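Local structure of peptidoglycan glycosyltransferase (4MNR) at residues Thr112-Ser115 with Lys116-Gln119; Leu172-Arg175 with Ala176-Ser179; Ile331-Asp334 with Gly335-Met338; Ala404-Asn408 with Gly409-Trp413. The protein is a penicillin-binding protein that combines a dimerisation domain with a transpeptidase domain belonging to the beta-lactamase clan. One frame throughout, in Å; residues are numbered along the deposited sequence.

Contact 1. Residues Thr112-Ser115 with Lys116-Gln119; sequences TLNS and KIQQ
A chi1 of 173° carries the Asn114 amide away from its own backbone N, and the turn at chi2 brings OD1 to the opening turn of helix 115-125, where it meets the amides of Lys116 and Ile117. The bond from Ile117 N to Asn114 OD1 is nearly straight at 2.9 Å, and the donor lies in the carbonyl plane on a lone pair. Lys116 N is also 2.9 Å from Asn114 OD1, but its N-H points well off the oxygen and the bond is weak. OD1 thus serves two of the first amides of the helix, one well and one weakly. This is an N-cap: Asn114 stands just before the helix, and its own O starts the regular pattern by accepting from Gln118 N at 2.9 Å. Ser115 O follows with Gln119 N at 3.0 Å, the donor here tilted out of the carbonyl plane. Ile117 brings CG1 3.4 Å from Asn114 OD1 and sends CD1 to within 4.0 Å of Asn114 CB; both side chains also touch Val453 of helix 438-453. The bent chain of Gln118 crosses Leu113 obliquely, OE1 sitting 3.9 Å from Leu113 CD2 while it accepts from Met145 N and NE2 binds Gln122. Ser115 directs OG to Asp34, between strands 30-31 and 37-43.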
ATOM      1  N   THR A 112     -12.850   7.267  -7.624  1.00 10.10           N
ATOM      2  CA  THR A 112     -12.910   7.635  -6.210  1.00  9.26           C
ATOM      3  C   THR A 112     -11.853   8.678  -5.820  1.00 10.08           C
ATOM      4  O   THR A 112     -11.919   9.253  -4.727  1.00 10.29           O
ATOM      5  CB  THR A 112     -12.686   6.403  -5.313  1.00  7.42           C
ATOM      6  OG1 THR A 112     -11.530   5.696  -5.775  1.00  9.35           O
ATOM      7  CG2 THR A 112     -13.896   5.457  -5.373  1.00 10.70           C
ATOM      8  N   LEU A 113     -10.881   8.911  -6.702  1.00  9.67           N
ATOM      9  CA  LEU A 113      -9.747   9.775  -6.378  1.00  9.21           C
ATOM     10  C   LEU A 113     -10.172  11.202  -6.075  1.00  9.11           C
ATOM     11  O   LEU A 113     -11.078  11.741  -6.726  1.00 11.07           O
ATOM     12  CB  LEU A 113      -8.767   9.820  -7.546  1.00 10.86           C
ATOM     13  CG  LEU A 113      -8.192   8.499  -8.048  1.00 10.55           C
ATOM     14  CD1 LEU A 113      -7.242   8.794  -9.201  1.00 13.70           C
ATOM     15  CD2 LEU A 113      -7.496   7.724  -6.926  1.00 11.49           C
ATOM     16  N   ASN A 114      -9.516  11.819  -5.089  1.00  8.99           N
ATOM     17  CA  ASN A 114      -9.650  13.254  -4.875  1.00  9.41           C
ATOM     18  C   ASN A 114      -8.424  13.944  -5.468  1.00  8.40           C
ATOM     19  O   ASN A 114      -7.298  13.540  -5.190  1.00  9.49           O
ATOM     20  CB  ASN A 114      -9.773  13.580  -3.386  1.00 11.15           C
ATOM     21  CG  ASN A 114      -9.750  15.090  -3.124  1.00 14.51           C
ATOM     22  OD1 ASN A 114      -8.681  15.678  -2.936  1.00 14.94           O
ATOM     23  ND2 ASN A 114     -10.926  15.727  -3.160  1.00 15.25           N
ATOM     24  N   SER A 115      -8.625  14.951  -6.311  1.00  9.93           N
ATOM     25  CA  SER A 115      -7.481  15.528  -7.013  1.00 11.23           C
ATOM     26  C   SER A 115      -6.437  16.165  -6.092  1.00 11.12           C
ATOM     27  O   SER A 115      -5.248  16.112  -6.392  1.00 12.66           O
ATOM     28  CB  SER A 115      -7.936  16.520  -8.093  1.00 13.00           C
ATOM     29  OG  SER A 115      -8.531  17.666  -7.510  1.00 14.62           O
ATOM     30  N   LYS A 116      -6.869  16.728  -4.965  1.00 12.55           N
ATOM     31  CA  LYS A 116      -5.934  17.393  -4.056  1.00 13.18           C
ATOM     32  C   LYS A 116      -5.122  16.387  -3.244  1.00 14.05           C
ATOM     33  O   LYS A 116      -3.918  16.578  -3.025  1.00 14.17           O
ATOM     34  CB  LYS A 116      -6.659  18.368  -3.121  1.00 16.68           C
ATOM     35  CG  LYS A 116      -7.302  19.544  -3.846  1.00 21.79           C
ATOM     36  CD  LYS A 116      -8.163  20.371  -2.892  1.00 34.21           C
ATOM     37  CE  LYS A 116      -7.360  20.892  -1.708  1.00 43.19           C
ATOM     38  NZ  LYS A 116      -8.204  21.684  -0.755  1.00 46.74           N
ATOM     39  N   ILE A 117      -5.776  15.315  -2.800  1.00  8.29           N
ATOM     40  CA  ILE A 117      -5.067  14.260  -2.084  1.00  7.52           C
ATOM     41  C   ILE A 117      -4.127  13.544  -3.053  1.00 11.40           C
ATOM     42  O   ILE A 117      -2.991  13.224  -2.716  1.00 11.56           O
ATOM     43  CB  ILE A 117      -6.049  13.272  -1.414  1.00  8.03           C
ATOM     44  CG1 ILE A 117      -6.966  14.033  -0.458  1.00 10.95           C
ATOM     45  CG2 ILE A 117      -5.295  12.210  -0.631  1.00 11.38           C
ATOM     46  CD1 ILE A 117      -8.015  13.157   0.217  1.00 12.99           C
ATOM     47  N   GLN A 118      -4.598  13.326  -4.276  1.00 10.44           N
ATOM     48  CA  GLN A 118      -3.763  12.711  -5.304  1.00 10.56           C
ATOM     49  C   GLN A 118      -2.505  13.553  -5.555  1.00  9.17           C
ATOM     50  O   GLN A 118      -1.407  13.023  -5.624  1.00 10.81           O
ATOM     51  CB  GLN A 118      -4.555  12.555  -6.605  1.00  8.72           C
ATOM     52  CG  GLN A 118      -3.738  11.948  -7.748  1.00 10.49           C
ATOM     53  CD  GLN A 118      -3.428  10.480  -7.547  1.00  9.41           C
ATOM     54  OE1 GLN A 118      -4.195   9.754  -6.918  1.00  9.05           O
ATOM     55  NE2 GLN A 118      -2.308  10.032  -8.112  1.00  7.74           N
ATOM     56  N   GLN A 119      -2.665  14.869  -5.634  1.00  7.76           N
ATOM     57  CA  GLN A 119      -1.519  15.742  -5.878  1.00  9.29           C
ATOM     58  C   GLN A 119      -0.549  15.687  -4.694  1.00 14.71           C
ATOM     59  O   GLN A 119       0.674  15.705  -4.883  1.00 12.38           O
ATOM     60  CB  GLN A 119      -1.962  17.191  -6.144  1.00 12.11           C
ATOM     61  CG  GLN A 119      -0.822  18.091  -6.572  1.00 15.22           C
ATOM     62  CD  GLN A 119      -0.192  17.621  -7.860  1.00 19.03           C
ATOM     63  OE1 GLN A 119      -0.876  17.492  -8.877  1.00 20.99           O
ATOM     64  NE2 GLN A 119       1.113  17.349  -7.828  1.00 19.26           N
TER

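Contact 2. Residues Leu172-Arg175 with Ala176-Ser179; sequences LVDR and AAGS
Asp174 reaches forward to Ala177 and Gly178, and the tight part of this turn is built round its OD1. Ala177 N is 2.9 Å from Asp174 OD1 in an almost straight bond (171°), though the donor meets the oxygen from above the carboxylate plane. A chi1 of -179° sets the carboxylate beside the Asp174 carbonyl carbon, close to the amides that follow. Gly178 N adds two weak bonds, 3.4 Å to Asp174 OD1 and 3.2 Å to Asp174 O. Behind this turn the packing is close: Ala176 presses its CB against Ala131 and Val133 of strand 130-135 and Met145 of strand 142-148, and Arg175, also buried, runs extended to a salt bridge with Glu432 and a hydrogen bond with Ser170.

The far side is looser. Ser179 OG donates to Asp174 O at 3.0 Å, from well above the carbonyl plane, and the exposed Val173 merely rests CG1 against that hydroxyl, 3.5 Å from Ser179 OG. A water donates to Arg175 O and to Ser179 O, each at 2.7 Å. In this loop between helices 156-165 and 188-197, Asp174 takes the N-H three residues on, much as an aspartate does at a helix N-cap. The bend is therefore held by polar bonds, and the N-H donors probably favour the charged form of the acid.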
ATOM      1  N   LEU A 172       7.072   3.640 -16.584  1.00 15.39           N
ATOM      2  CA  LEU A 172       5.755   3.085 -16.869  1.00 15.72           C
ATOM      3  C   LEU A 172       5.278   2.069 -15.840  1.00 19.17           C
ATOM      4  O   LEU A 172       4.125   1.629 -15.891  1.00 23.04           O
ATOM      5  CB  LEU A 172       5.727   2.465 -18.265  1.00 17.99           C
ATOM      6  CG  LEU A 172       5.616   3.452 -19.427  1.00 20.21           C
ATOM      7  CD1 LEU A 172       5.827   2.738 -20.752  1.00 23.94           C
ATOM      8  CD2 LEU A 172       4.270   4.169 -19.411  1.00 23.37           C
ATOM      9  N   VAL A 173       6.148   1.703 -14.906  1.00 17.17           N
ATOM     10  CA  VAL A 173       5.808   0.681 -13.923  1.00 16.46           C
ATOM     11  C   VAL A 173       4.790   1.202 -12.919  1.00 17.04           C
ATOM     12  O   VAL A 173       4.970   2.271 -12.342  1.00 14.57           O
ATOM     13  CB  VAL A 173       7.056   0.161 -13.185  1.00 19.25           C
ATOM     14  CG1 VAL A 173       6.664  -0.804 -12.068  1.00 19.91           C
ATOM     15  CG2 VAL A 173       8.019  -0.507 -14.163  1.00 20.35           C
ATOM     16  N   ASP A 174       3.711   0.447 -12.729  1.00 15.17           N
ATOM     17  CA  ASP A 174       2.729   0.753 -11.685  1.00 17.90           C
ATOM     18  C   ASP A 174       3.279   0.251 -10.356  1.00 15.55           C
ATOM     19  O   ASP A 174       3.260  -0.945 -10.072  1.00 20.26           O
ATOM     20  CB  ASP A 174       1.391   0.066 -12.004  1.00 17.35           C
ATOM     21  CG  ASP A 174       0.297   0.356 -10.970  1.00 21.00           C
ATOM     22  OD1 ASP A 174       0.601   0.644  -9.795  1.00 20.85           O
ATOM     23  OD2 ASP A 174      -0.893   0.289 -11.344  1.00 25.46           O
ATOM     24  N   ARG A 175       3.785   1.160  -9.541  1.00 10.58           N
ATOM     25  CA  ARG A 175       4.372   0.752  -8.275  1.00 10.78           C
ATOM     26  C   ARG A 175       3.377   0.663  -7.138  1.00 11.36           C
ATOM     27  O   ARG A 175       3.660   0.031  -6.124  1.00 14.45           O
ATOM     28  CB  ARG A 175       5.498   1.706  -7.881  1.00 10.65           C
ATOM     29  CG  ARG A 175       6.762   1.515  -8.726  1.00  9.51           C
ATOM     30  CD  ARG A 175       7.832   2.538  -8.336  1.00  9.58           C
ATOM     31  NE  ARG A 175       9.147   2.112  -8.805  1.00 12.44           N
ATOM     32  CZ  ARG A 175       9.596   2.282 -10.045  1.00 14.81           C
ATOM     33  NH1 ARG A 175       8.855   2.903 -10.951  1.00 13.29           N
ATOM     34  NH2 ARG A 175      10.797   1.827 -10.373  1.00 20.70           N
ATOM     35  N   ALA A 176       2.234   1.325  -7.276  1.00  9.53           N
ATOM     36  CA  ALA A 176       1.256   1.372  -6.187  1.00  7.56           C
ATOM     37  C   ALA A 176       0.406   0.120  -6.056  1.00 11.35           C
ATOM     38  O   ALA A 176       0.056  -0.294  -4.938  1.00 12.97           O
ATOM     39  CB  ALA A 176       0.356   2.615  -6.330  1.00  8.74           C
ATOM     40  N   ALA A 177       0.028  -0.450  -7.191  1.00 12.85           N
ATOM     41  CA  ALA A 177      -0.803  -1.644  -7.204  1.00 12.28           C
ATOM     42  C   ALA A 177      -0.061  -2.818  -7.817  1.00 12.78           C
ATOM     43  O   ALA A 177      -0.338  -3.964  -7.484  1.00 15.07           O
ATOM     44  CB  ALA A 177      -2.079  -1.388  -7.975  1.00 15.19           C
ATOM     45  N   GLY A 178       0.870  -2.523  -8.718  1.00 13.56           N
ATOM     46  CA  GLY A 178       1.401  -3.531  -9.631  1.00 12.77           C
ATOM     47  C   GLY A 178       2.730  -4.187  -9.308  1.00 13.33           C
ATOM     48  O   GLY A 178       3.206  -5.017 -10.084  1.00 16.05           O
ATOM     49  N   SER A 179       3.312  -3.829  -8.165  1.00 10.11           N
ATOM     50  CA  SER A 179       4.671  -4.240  -7.799  1.00 12.95           C
ATOM     51  C   SER A 179       4.760  -4.829  -6.386  1.00 13.69           C
ATOM     52  O   SER A 179       4.209  -4.262  -5.446  1.00 12.68           O
ATOM     53  CB  SER A 179       5.601  -3.022  -7.885  1.00 14.39           C
ATOM     54  OG  SER A 179       5.688  -2.552  -9.219  1.00 15.77           O
TER
HETATM   55  O   HOH W   1       2.528  -2.167  -5.121  1.00 14.88           O

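Contact 3. Residues Ile331-Asp334 with Gly335-Met338; sequences IAND and GVIM
Asn333 and Val336 hold each other by two hydrogen bonds, one from backbone to backbone and one from side chain to backbone. Val336 N donates to Asn333 O at 3.1 Å, a fairly straight bond whose donor nevertheless stands far above the carbonyl plane. In return Asn333 ND2 donates to Val336 O at 3.3 Å; the acceptor lies close to the plane of the amide, so the N-H is well aimed, while the donor sits above the plane of the Val336 carbonyl. The first torsion of Asn333, -166°, turns the amide to the carbonyl side, alongside the departing chain. ND2 also lies against Met338, a selenomethionine that crosses the asparagine at about a right angle, its CG 3.7 Å from Asn333 ND2 and its SE 4.1 Å from the same nitrogen. Val336 CG2 lies 4.0 Å from Asn333 O.

Two left-handed residues bring these groups together. Asp334 has positive phi, and Gly335, with phi 96°, allows the chain to double back where a CB would collide with Asp334 O. Further out, Gly335 pairs through its backbone with Ala365 and Ile337 with Leu362 and Met363, which fixes the departing strand against strand 361-364. On the incoming side Ile331 O accepts from Arg375, and Ile331 and Ala332 lean on Met417 of strand 409-418. Asn333 to Val336 form a type I' beta turn, here joining the end of helix 321-332 directly to strand 336-338.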
ATOM      1  N   ILE A 331      -6.711  -2.253  10.765  1.00  8.09           N
ATOM      2  CA  ILE A 331      -6.515  -1.703  12.099  1.00 10.11           C
ATOM      3  C   ILE A 331      -7.429  -0.498  12.342  1.00 10.77           C
ATOM      4  O   ILE A 331      -7.992  -0.339  13.430  1.00 12.42           O
ATOM      5  CB  ILE A 331      -5.032  -1.364  12.336  1.00  9.21           C
ATOM      6  CG1 ILE A 331      -4.182  -2.637  12.157  1.00 12.20           C
ATOM      7  CG2 ILE A 331      -4.826  -0.767  13.720  1.00  9.48           C
ATOM      8  CD1 ILE A 331      -4.652  -3.823  12.997  1.00 13.04           C
ATOM      9  N   ALA A 332      -7.613   0.323  11.310  1.00  7.30           N
ATOM     10  CA  ALA A 332      -8.467   1.497  11.385  1.00  7.96           C
ATOM     11  C   ALA A 332      -9.969   1.179  11.508  1.00 13.31           C
ATOM     12  O   ALA A 332     -10.708   1.886  12.189  1.00 20.55           O
ATOM     13  CB  ALA A 332      -8.208   2.392  10.168  1.00  9.59           C
ATOM     14  N   ASN A 333     -10.405   0.102  10.861  1.00 11.14           N
ATOM     15  CA  ASN A 333     -11.828  -0.183  10.687  1.00 14.63           C
ATOM     16  C   ASN A 333     -12.284  -1.382  11.508  1.00 13.24           C
ATOM     17  O   ASN A 333     -12.991  -2.245  11.001  1.00 13.46           O
ATOM     18  CB  ASN A 333     -12.108  -0.432   9.197  1.00 13.54           C
ATOM     19  CG  ASN A 333     -13.585  -0.412   8.842  1.00 14.93           C
ATOM     20  OD1 ASN A 333     -14.360   0.414   9.339  1.00 16.42           O
ATOM     21  ND2 ASN A 333     -13.979  -1.313   7.959  1.00 15.24           N
ATOM     22  N   ASP A 334     -11.866  -1.436  12.776  1.00 13.28           N
ATOM     23  CA  ASP A 334     -12.375  -2.450  13.701  1.00 13.45           C
ATOM     24  C   ASP A 334     -12.092  -3.883  13.226  1.00 13.53           C
ATOM     25  O   ASP A 334     -12.870  -4.807  13.499  1.00 15.32           O
ATOM     26  CB  ASP A 334     -13.883  -2.257  13.955  1.00 17.81           C
ATOM     27  CG  ASP A 334     -14.203  -0.911  14.587  1.00 24.24           C
ATOM     28  OD1 ASP A 334     -13.352  -0.381  15.337  1.00 24.77           O
ATOM     29  OD2 ASP A 334     -15.309  -0.378  14.329  1.00 28.56           O
ATOM     30  N   GLY A 335     -10.992  -4.051  12.497  1.00 10.87           N
ATOM     31  CA  GLY A 335     -10.528  -5.371  12.108  1.00 11.29           C
ATOM     32  C   GLY A 335     -10.973  -5.799  10.721  1.00 10.39           C
ATOM     33  O   GLY A 335     -10.531  -6.833  10.216  1.00 11.11           O
ATOM     34  N   VAL A 336     -11.838  -5.003  10.099  1.00  9.71           N
ATOM     35  CA  VAL A 336     -12.445  -5.395   8.824  1.00 11.06           C
ATOM     36  C   VAL A 336     -11.749  -4.712   7.672  1.00 11.98           C
ATOM     37  O   VAL A 336     -11.587  -3.495   7.673  1.00 15.92           O
ATOM     38  CB  VAL A 336     -13.925  -4.995   8.775  1.00 12.88           C
ATOM     39  CG1 VAL A 336     -14.540  -5.378   7.442  1.00 15.69           C
ATOM     40  CG2 VAL A 336     -14.682  -5.654   9.914  1.00 14.30           C
ATOM     41  N   ILE A 337     -11.330  -5.501   6.692  1.00 10.66           N
ATOM     42  CA  ILE A 337     -10.807  -4.942   5.454  1.00  7.72           C
ATOM     43  C   ILE A 337     -11.931  -4.841   4.430  1.00 11.68           C
ATOM     44  O   ILE A 337     -12.514  -5.856   4.042  1.00 10.57           O
ATOM     45  CB  ILE A 337      -9.698  -5.839   4.889  1.00 10.81           C
ATOM     46  CG1 ILE A 337      -8.539  -5.925   5.893  1.00  9.97           C
ATOM     47  CG2 ILE A 337      -9.222  -5.314   3.540  1.00 11.88           C
ATOM     48  CD1 ILE A 337      -7.385  -6.844   5.449  1.00 14.99           C
HETATM   49  N   MSE A 338     -12.251  -3.620   4.013  1.00 12.29           N
HETATM   50  CA  MSE A 338     -13.213  -3.416   2.929  1.00 10.41           C
HETATM   51  C   MSE A 338     -12.532  -3.665   1.583  1.00 12.73           C
HETATM   52  O   MSE A 338     -11.328  -3.434   1.440  1.00 13.52           O
HETATM   53  CB  MSE A 338     -13.760  -1.985   2.969  1.00 11.40           C
HETATM   54  CG  MSE A 338     -14.446  -1.602   4.283  1.00 12.60           C
HETATM   55 SE   MSE A 338     -16.001  -2.697   4.695  0.62 15.45          SE
HETATM   56  CE  MSE A 338     -17.219  -1.910   3.394  1.00 16.69           C
TER

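Contact 4. Residues Ala404-Asn408 with Gly409-Trp413; sequences AEKEN and GNDSW
Lys406 arches across the hairpin to Asp411, the two side chains crossing at about a right angle. Its CB lies 3.5 Å from Gly409 O, and CG, 4.0 Å from Asn410 CA, passes over the neighbouring strand. A bend at chi3 (92°) keeps the rest of the chain over the carboxylate: CD comes 3.0 Å from Asp411 OD1, a tight approach, and CE stays 3.4 Å from Asp411 OD1. NZ ends in a salt bridge, 3.1 Å from Asp411 OD1 on the syn lone pair, while a water accepts from NZ and donates to Asp411 OD2. The hairpin backbone is antiparallel. Ala404 and Asp411 form a hydrogen-bonded pair, Asp411 N lying 2.8 Å from Ala404 O, and Ala404 CB, on the same face as Lys406 and Asp411, touches the Trp413 ring at its edge, 4.1 Å from NE1. This hairpin ends the five-stranded antiparallel sheet, with strand 398-406 outermost. Asp433 joins the polar group, its OD1 salt-bridged to Lys406 NZ and its N bonded to Asp411 OD1. The lysine thus stands between two acids, and its charge probably eases their repulsion and helps tie the hairpin to the chain following strand 425-431.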
ATOM      1  N   ALA A 404      12.983  -1.451   5.031  1.00 11.79           N
ATOM      2  CA  ALA A 404      13.195  -2.731   4.359  1.00 15.26           C
ATOM      3  C   ALA A 404      14.601  -2.783   3.769  1.00 15.26           C
ATOM      4  O   ALA A 404      14.999  -1.929   2.972  1.00 16.32           O
ATOM      5  CB  ALA A 404      12.141  -2.953   3.287  1.00 16.50           C
ATOM      6  N   GLU A 405      15.358  -3.794   4.184  1.00 13.46           N
ATOM      7  CA  GLU A 405      16.780  -3.891   3.893  1.00 21.95           C
ATOM      8  C   GLU A 405      17.101  -4.078   2.419  1.00 25.12           C
ATOM      9  O   GLU A 405      16.521  -4.926   1.750  1.00 26.95           O
ATOM     10  CB  GLU A 405      17.392  -5.044   4.694  1.00 29.49           C
ATOM     11  CG  GLU A 405      17.510  -4.758   6.190  1.00 41.20           C
ATOM     12  CD  GLU A 405      18.573  -3.711   6.507  1.00 52.60           C
ATOM     13  OE1 GLU A 405      19.658  -3.751   5.881  1.00 57.29           O
ATOM     14  OE2 GLU A 405      18.324  -2.848   7.381  1.00 54.55           O
ATOM     15  N   LYS A 406      18.022  -3.264   1.914  1.00 24.49           N
ATOM     16  CA  LYS A 406      18.601  -3.483   0.593  1.00 27.88           C
ATOM     17  C   LYS A 406      20.114  -3.559   0.733  1.00 26.20           C
ATOM     18  O   LYS A 406      20.653  -3.348   1.821  1.00 25.80           O
ATOM     19  CB  LYS A 406      18.234  -2.354  -0.360  1.00 32.53           C
ATOM     20  CG  LYS A 406      16.757  -2.036  -0.389  1.00 36.15           C
ATOM     21  CD  LYS A 406      16.484  -0.933  -1.370  1.00 42.18           C
ATOM     22  CE  LYS A 406      16.162  -1.481  -2.745  1.00 40.30           C
ATOM     23  NZ  LYS A 406      15.619  -0.396  -3.599  1.00 38.13           N
ATOM     24  N   GLU A 407      20.795  -3.850  -0.369  1.00 32.40           N
ATOM     25  CA  GLU A 407      22.241  -4.065  -0.345  1.00 36.17           C
ATOM     26  C   GLU A 407      23.019  -2.901   0.274  1.00 35.06           C
ATOM     27  O   GLU A 407      23.802  -3.091   1.210  1.00 33.97           O
ATOM     28  CB  GLU A 407      22.758  -4.355  -1.754  1.00 45.24           C
ATOM     29  CG  GLU A 407      24.162  -4.944  -1.787  1.00 55.63           C
ATOM     30  CD  GLU A 407      24.229  -6.329  -1.166  1.00 64.17           C
ATOM     31  OE1 GLU A 407      23.261  -7.104  -1.333  1.00 66.97           O
ATOM     32  OE2 GLU A 407      25.247  -6.639  -0.509  1.00 67.77           O
ATOM     33  N   ASN A 408      22.797  -1.693  -0.237  1.00 29.15           N
ATOM     34  CA  ASN A 408      23.534  -0.536   0.269  1.00 29.49           C
ATOM     35  C   ASN A 408      22.632   0.573   0.801  1.00 25.97           C
ATOM     36  O   ASN A 408      22.947   1.756   0.704  1.00 25.52           O
ATOM     37  CB  ASN A 408      24.496  -0.008  -0.796  1.00 31.70           C
ATOM     38  CG  ASN A 408      25.606  -0.996  -1.109  1.00 35.75           C
ATOM     39  OD1 ASN A 408      25.630  -1.602  -2.180  1.00 40.21           O
ATOM     40  ND2 ASN A 408      26.526  -1.170  -0.167  1.00 33.01           N
ATOM     41  N   GLY A 409      21.513   0.176   1.383  1.00 22.09           N
ATOM     42  CA  GLY A 409      20.563   1.131   1.910  1.00 19.67           C
ATOM     43  C   GLY A 409      19.287   0.414   2.261  1.00 20.28           C
ATOM     44  O   GLY A 409      19.297  -0.794   2.539  1.00 23.50           O
ATOM     45  N   ASN A 410      18.180   1.150   2.237  1.00 16.89           N
ATOM     46  CA  ASN A 410      16.899   0.593   2.619  1.00 15.78           C
ATOM     47  C   ASN A 410      15.764   1.254   1.853  1.00 15.70           C
ATOM     48  O   ASN A 410      15.925   2.357   1.333  1.00 17.96           O
ATOM     49  CB  ASN A 410      16.640   0.841   4.102  1.00 20.52           C
ATOM     50  CG  ASN A 410      17.722   0.271   4.993  1.00 29.79           C
ATOM     51  OD1 ASN A 410      17.697  -0.911   5.333  1.00 34.33           O
ATOM     52  ND2 ASN A 410      18.672   1.112   5.389  1.00 30.44           N
ATOM     53  N   ASP A 411      14.622   0.583   1.799  1.00 12.69           N
ATOM     54  CA  ASP A 411      13.392   1.244   1.389  1.00 11.90           C
ATOM     55  C   ASP A 411      12.713   1.766   2.633  1.00 15.42           C
ATOM     56  O   ASP A 411      12.696   1.096   3.659  1.00 16.78           O
ATOM     57  CB  ASP A 411      12.454   0.276   0.682  1.00 12.86           C
ATOM     58  CG  ASP A 411      12.990  -0.174  -0.671  1.00 17.30           C
ATOM     59  OD1 ASP A 411      13.845   0.527  -1.260  1.00 18.07           O
ATOM     60  OD2 ASP A 411      12.542  -1.236  -1.161  1.00 21.77           O
ATOM     61  N   SER A 412      12.129   2.954   2.533  1.00 12.06           N
ATOM     62  CA  SER A 412      11.547   3.612   3.691  1.00 10.66           C
ATOM     63  C   SER A 412      10.026   3.639   3.590  1.00 11.04           C
ATOM     64  O   SER A 412       9.475   4.118   2.603  1.00 11.88           O
ATOM     65  CB  SER A 412      12.104   5.037   3.806  1.00 12.69           C
ATOM     66  OG  SER A 412      11.584   5.682   4.965  1.00 14.51           O
ATOM     67  N   TRP A 413       9.355   3.108   4.612  1.00  8.97           N
ATOM     68  CA  TRP A 413       7.911   2.919   4.603  1.00 10.69           C
ATOM     69  C   TRP A 413       7.204   3.660   5.731  1.00 11.19           C
ATOM     70  O   TRP A 413       7.775   3.887   6.800  1.00 10.06           O
ATOM     71  CB  TRP A 413       7.574   1.451   4.878  1.00 10.92           C
ATOM     72  CG  TRP A 413       7.740   0.479   3.774  1.00  8.74           C
ATOM     73  CD1 TRP A 413       8.864  -0.202   3.440  1.00 14.76           C
ATOM     74  CD2 TRP A 413       6.708   0.020   2.896  1.00  8.67           C
ATOM     75  NE1 TRP A 413       8.611  -1.048   2.382  1.00 13.01           N
ATOM     76  CE2 TRP A 413       7.290  -0.934   2.037  1.00 11.35           C
ATOM     77  CE3 TRP A 413       5.353   0.333   2.748  1.00 10.97           C
ATOM     78  CZ2 TRP A 413       6.559  -1.578   1.040  1.00 13.49           C
ATOM     79  CZ3 TRP A 413       4.627  -0.307   1.763  1.00 12.37           C
ATOM     80  CH2 TRP A 413       5.235  -1.247   0.918  1.00 13.56           C
TER
HETATM   81  O   HOH W   2      12.836  -1.677  -3.897  1.00 27.36           O

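How the contacts relate
The four contacts follow one another along the chain, and none touches another. Contact 1 caps helix 115-125, just after strand 108-111 of the six-stranded mixed sheet; contacts 2, 3 and 4 belong to the transpeptidase domain. The five-stranded antiparallel sheet links all four: contacts 1 and 2 both pack on strand 142-148, contact 3 leans on strand 409-418, and contact 4 is the hairpin of strands 398-406 and 409-418, at one edge of the sheet. Centres of contacts 1 and 2, and of 2 and 4, are 18 Å apart, whereas contacts 3 and 4, 28 Å apart, lie on opposite sides of the chain's centre. A cap, two turns and an edge hairpin thus border or form part of one sheet.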